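Local coordinates for protein sialidase B (Streptococcus pneumoniae serotype 4, PDB 4XJW) that releases terminal sialic acids by hydrolysing their alpha-(2->3), alpha-(2->6) and alpha-(2->8) glycosidic linkages in oligosaccharides, glycoproteins and glycolipids, at residues H99-D113 with A176-P190. The protein carries 1 engineered substitution. Numbering follows the deposited sequence.
Sequences HKGQAVENTLVFVSD and AISDQEVSTIPLSNP
Val109 and Ile185 meet tip to tip, CG2 of the valine 3.7 Å from CD1 of the isoleucine, in a contact where aliphatic packing along the strand gives way to a water-bridged stretch, followed by a second packed patch at the hairpin. The other branch, Val109 CG1, which lies anti to the backbone N (chi1 -179°), slides past Val182 CG2 on the short helix 179-182. Val111 repeats that torsion, bringing its CG1 to 3.6 Å from Ala176 CB, a methyl that also packs against the carboxylate carbon of Asp113. Toward the other end, Leu187 CD2 lies across Thr107 CB. Beyond it polar contacts take over. Ser188 OG lies 3.2 Å from Glu105 OE1, a possible hydrogen bond, since its proton has another acceptor within reach. One water accepts from Ser188 N and has Glu105 O, Thr107 OG1 and Asn189 OD1 within bonding distance, though not all need be served at once; a second links Glu105 N to Ser188 O. At the far end packing returns. Pro190 CB sits 3.7 Å from the centroid of the His99 ring in a CH-pi contact, while Lys100 CG covers the opposite face, so the imidazole is sandwiched; Val104 CG1 meets Pro190 CD at 3.9 Å.

In the second shell, Ser178 and Glu181 form a capping box, Glu181 N donating to Ser178 OG and Ser178 N to Glu181 OE1, each at 3.0 Å, which caps the start of the helix that carries Val182. Lys37 of strand 32-39 bonds both Thr107 OG1 and Pro186 O, tying the segments together. The chain following strand 166-173 in the lectin-like domain is thus laid along one face of the beta-sheet, by aliphatic packing over Val109 and Val111 and water-mediated backbone bonds around Glu105 and Ser188.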
# COMPACT_ATOMS: atom_id res chain seq x y z
N HIS A 99 11.53 -0.29 17.26
CA HIS A 99 11.47 -1.61 16.64
C HIS A 99 12.08 -2.58 17.64
O HIS A 99 13.16 -2.33 18.16
CB HIS A 99 12.25 -1.60 15.32
CG HIS A 99 12.30 -2.92 14.61
ND1 HIS A 99 11.18 -3.54 14.11
CD2 HIS A 99 13.34 -3.71 14.28
CE1 HIS A 99 11.53 -4.67 13.52
NE2 HIS A 99 12.84 -4.80 13.62
N LYS A 100 11.35 -3.66 17.94
CA LYS A 100 11.82 -4.70 18.86
C LYS A 100 12.29 -4.14 20.20
O LYS A 100 13.32 -4.58 20.74
CB LYS A 100 12.91 -5.54 18.22
CG LYS A 100 12.42 -6.37 17.04
CD LYS A 100 13.58 -7.11 16.39
CE LYS A 100 13.08 -7.97 15.25
NZ LYS A 100 14.17 -8.77 14.64
N GLY A 101 11.55 -3.17 20.71
CA GLY A 101 11.82 -2.59 22.02
C GLY A 101 12.98 -1.61 22.10
O GLY A 101 13.43 -1.27 23.20
N GLN A 102 13.47 -1.15 20.95
CA GLN A 102 14.60 -0.22 20.92
C GLN A 102 14.30 0.94 19.98
O GLN A 102 13.71 0.74 18.92
CB GLN A 102 15.89 -0.90 20.47
CG GLN A 102 16.41 -2.01 21.39
CD GLN A 102 17.76 -2.54 20.95
OE1 GLN A 102 17.85 -3.58 20.29
NE2 GLN A 102 18.83 -1.84 21.32
N ALA A 103 14.72 2.14 20.35
CA ALA A 103 14.62 3.28 19.44
C ALA A 103 15.40 3.01 18.15
O ALA A 103 16.53 2.51 18.18
CB ALA A 103 15.13 4.55 20.12
N VAL A 104 14.77 3.35 17.02
CA VAL A 104 15.38 3.17 15.70
C VAL A 104 16.31 4.32 15.37
O VAL A 104 15.98 5.48 15.59
CB VAL A 104 14.29 3.07 14.61
CG1 VAL A 104 14.90 3.21 13.20
CG2 VAL A 104 13.53 1.76 14.75
N GLU A 105 17.48 3.99 14.82
CA GLU A 105 18.37 5.02 14.32
C GLU A 105 17.96 5.37 12.90
O GLU A 105 18.24 4.62 11.97
CB GLU A 105 19.83 4.55 14.33
CG GLU A 105 20.76 5.58 13.70
CD GLU A 105 22.22 5.32 14.01
OE1 GLU A 105 22.96 4.91 13.10
OE2 GLU A 105 22.62 5.54 15.17
N ASN A 106 17.26 6.49 12.75
CA ASN A 106 16.91 6.99 11.43
C ASN A 106 18.10 7.66 10.78
O ASN A 106 18.88 8.33 11.45
CB ASN A 106 15.79 8.02 11.51
CG ASN A 106 14.52 7.45 12.08
OD1 ASN A 106 13.74 6.79 11.38
ND2 ASN A 106 14.29 7.69 13.37
N THR A 107 18.22 7.47 9.47
CA THR A 107 19.32 8.08 8.73
C THR A 107 18.74 9.13 7.80
O THR A 107 18.04 8.80 6.82
CB THR A 107 20.12 7.05 7.91
OG1 THR A 107 20.61 6.01 8.79
CG2 THR A 107 21.33 7.70 7.21
N LEU A 108 19.01 10.39 8.10
CA LEU A 108 18.46 11.50 7.33
C LEU A 108 19.57 12.12 6.48
O LEU A 108 20.66 12.37 6.97
CB LEU A 108 17.82 12.51 8.28
CG LEU A 108 17.21 13.77 7.67
CD1 LEU A 108 16.03 14.27 8.51
CD2 LEU A 108 18.26 14.89 7.54
N VAL A 109 19.29 12.36 5.21
CA VAL A 109 20.22 13.07 4.33
C VAL A 109 19.48 14.20 3.63
O VAL A 109 18.53 13.95 2.88
CB VAL A 109 20.82 12.15 3.26
CG1 VAL A 109 21.80 12.92 2.38
CG2 VAL A 109 21.51 10.96 3.92
N PHE A 110 19.92 15.44 3.83
CA PHE A 110 19.27 16.57 3.19
C PHE A 110 20.26 17.24 2.26
O PHE A 110 21.36 17.61 2.68
CB PHE A 110 18.75 17.57 4.21
CG PHE A 110 18.12 18.78 3.58
CD1 PHE A 110 16.91 18.68 2.91
CD2 PHE A 110 18.76 20.02 3.63
CE1 PHE A 110 16.33 19.79 2.31
CE2 PHE A 110 18.19 21.14 3.04
CZ PHE A 110 16.96 21.02 2.38
N VAL A 111 19.89 17.36 0.99
CA VAL A 111 20.77 17.96 -0.01
C VAL A 111 20.21 19.31 -0.49
O VAL A 111 19.07 19.40 -0.98
CB VAL A 111 20.98 17.00 -1.20
CG1 VAL A 111 21.92 17.63 -2.21
CG2 VAL A 111 21.54 15.66 -0.70
N SER A 112 21.01 20.36 -0.34
CA SER A 112 20.66 21.70 -0.79
C SER A 112 21.56 22.07 -1.97
O SER A 112 22.74 22.37 -1.79
CB SER A 112 20.83 22.69 0.38
OG SER A 112 20.45 24.00 0.03
N ASP A 113 21.00 22.02 -3.18
CA ASP A 113 21.78 22.03 -4.41
C ASP A 113 21.58 23.33 -5.18
O ASP A 113 20.56 23.52 -5.85
CB ASP A 113 21.37 20.83 -5.27
CG ASP A 113 22.26 20.64 -6.49
OD1 ASP A 113 23.07 21.53 -6.80
OD2 ASP A 113 22.13 19.58 -7.14
N ALA A 176 26.63 19.58 -2.62
CA ALA A 176 25.41 18.80 -2.82
C ALA A 176 25.84 17.44 -3.31
O ALA A 176 26.21 17.29 -4.48
CB ALA A 176 24.52 19.48 -3.83
N ILE A 177 25.82 16.44 -2.43
CA ILE A 177 26.25 15.10 -2.86
C ILE A 177 25.23 14.46 -3.79
O ILE A 177 24.02 14.69 -3.66
CB ILE A 177 26.59 14.16 -1.68
CG1 ILE A 177 25.33 13.74 -0.92
CG2 ILE A 177 27.64 14.78 -0.75
CD1 ILE A 177 25.59 12.62 0.08
N SER A 178 25.72 13.68 -4.74
CA SER A 178 24.88 13.06 -5.76
C SER A 178 24.00 11.97 -5.18
O SER A 178 24.27 11.44 -4.10
CB SER A 178 25.74 12.45 -6.86
OG SER A 178 26.47 11.34 -6.36
N ASP A 179 22.94 11.64 -5.91
CA ASP A 179 22.06 10.53 -5.54
C ASP A 179 22.87 9.25 -5.36
O ASP A 179 22.64 8.49 -4.42
CB ASP A 179 20.98 10.34 -6.61
CG ASP A 179 19.83 9.47 -6.13
OD1 ASP A 179 19.01 9.95 -5.32
OD2 ASP A 179 19.75 8.30 -6.58
N GLN A 180 23.83 9.02 -6.26
CA GLN A 180 24.74 7.88 -6.16
C GLN A 180 25.49 7.90 -4.83
O GLN A 180 25.55 6.88 -4.13
CB GLN A 180 25.74 7.90 -7.32
CG GLN A 180 26.77 6.78 -7.29
CD GLN A 180 27.48 6.59 -8.62
OE1 GLN A 180 27.21 7.29 -9.59
NE2 GLN A 180 28.40 5.63 -8.66
N GLU A 181 26.06 9.05 -4.49
CA GLU A 181 26.77 9.18 -3.22
C GLU A 181 25.84 8.89 -2.04
O GLU A 181 26.21 8.13 -1.13
CB GLU A 181 27.42 10.56 -3.08
CG GLU A 181 28.74 10.71 -3.83
CD GLU A 181 29.28 12.14 -3.79
OE1 GLU A 181 28.57 13.05 -4.26
OE2 GLU A 181 30.40 12.34 -3.28
N VAL A 182 24.64 9.47 -2.07
CA VAL A 182 23.65 9.24 -1.01
C VAL A 182 23.41 7.75 -0.79
O VAL A 182 23.32 7.29 0.35
CB VAL A 182 22.30 9.93 -1.35
CG1 VAL A 182 21.25 9.60 -0.30
CG2 VAL A 182 22.49 11.44 -1.46
N SER A 183 23.34 6.98 -1.87
CA SER A 183 23.04 5.55 -1.75
C SER A 183 24.15 4.74 -1.08
O SER A 183 23.95 3.59 -0.72
CB SER A 183 22.67 4.94 -3.10
OG SER A 183 23.81 4.82 -3.94
N THR A 184 25.33 5.35 -0.91
CA THR A 184 26.46 4.67 -0.26
C THR A 184 26.51 4.92 1.24
O THR A 184 27.31 4.31 1.95
CB THR A 184 27.81 5.12 -0.85
OG1 THR A 184 28.13 6.44 -0.38
CG2 THR A 184 27.76 5.11 -2.37
N ILE A 185 25.66 5.82 1.74
CA ILE A 185 25.66 6.11 3.17
C ILE A 185 25.03 4.93 3.90
O ILE A 185 23.89 4.55 3.62
CB ILE A 185 24.91 7.40 3.49
CG1 ILE A 185 25.62 8.59 2.84
CG2 ILE A 185 24.79 7.59 5.00
CD1 ILE A 185 24.86 9.90 2.90
N PRO A 186 25.78 4.34 4.85
CA PRO A 186 25.26 3.15 5.53
C PRO A 186 23.99 3.45 6.33
O PRO A 186 23.90 4.49 6.98
CB PRO A 186 26.41 2.71 6.43
CG PRO A 186 27.38 3.85 6.46
CD PRO A 186 27.16 4.67 5.23
N LEU A 187 23.02 2.55 6.24
CA LEU A 187 21.73 2.70 6.90
C LEU A 187 21.61 1.78 8.11
O LEU A 187 22.38 0.83 8.26
CB LEU A 187 20.60 2.41 5.92
CG LEU A 187 20.58 3.25 4.64
CD1 LEU A 187 19.56 2.73 3.66
CD2 LEU A 187 20.27 4.72 4.96
N SER A 188 20.63 2.06 8.96
CA SER A 188 20.35 1.20 10.11
C SER A 188 18.85 0.92 10.13
O SER A 188 18.21 1.05 11.18
CB SER A 188 20.77 1.90 11.40
OG SER A 188 22.13 2.31 11.35
N ASN A 189 18.31 0.55 8.97
CA ASN A 189 16.88 0.39 8.82
C ASN A 189 16.34 -0.87 9.49
O ASN A 189 16.95 -1.94 9.40
CB ASN A 189 16.48 0.35 7.34
CG ASN A 189 16.65 1.68 6.65
OD1 ASN A 189 16.91 2.70 7.28
ND2 ASN A 189 16.50 1.66 5.34
N PRO A 190 15.16 -0.77 10.12
CA PRO A 190 14.51 -1.94 10.72
C PRO A 190 13.63 -2.69 9.72
O PRO A 190 13.04 -3.73 10.07
CB PRO A 190 13.62 -1.32 11.80
CG PRO A 190 13.24 0.01 11.21
CD PRO A 190 14.46 0.48 10.45
O HOH W 1 18.60 4.00 9.18
O HOH W 2 18.08 1.30 14.08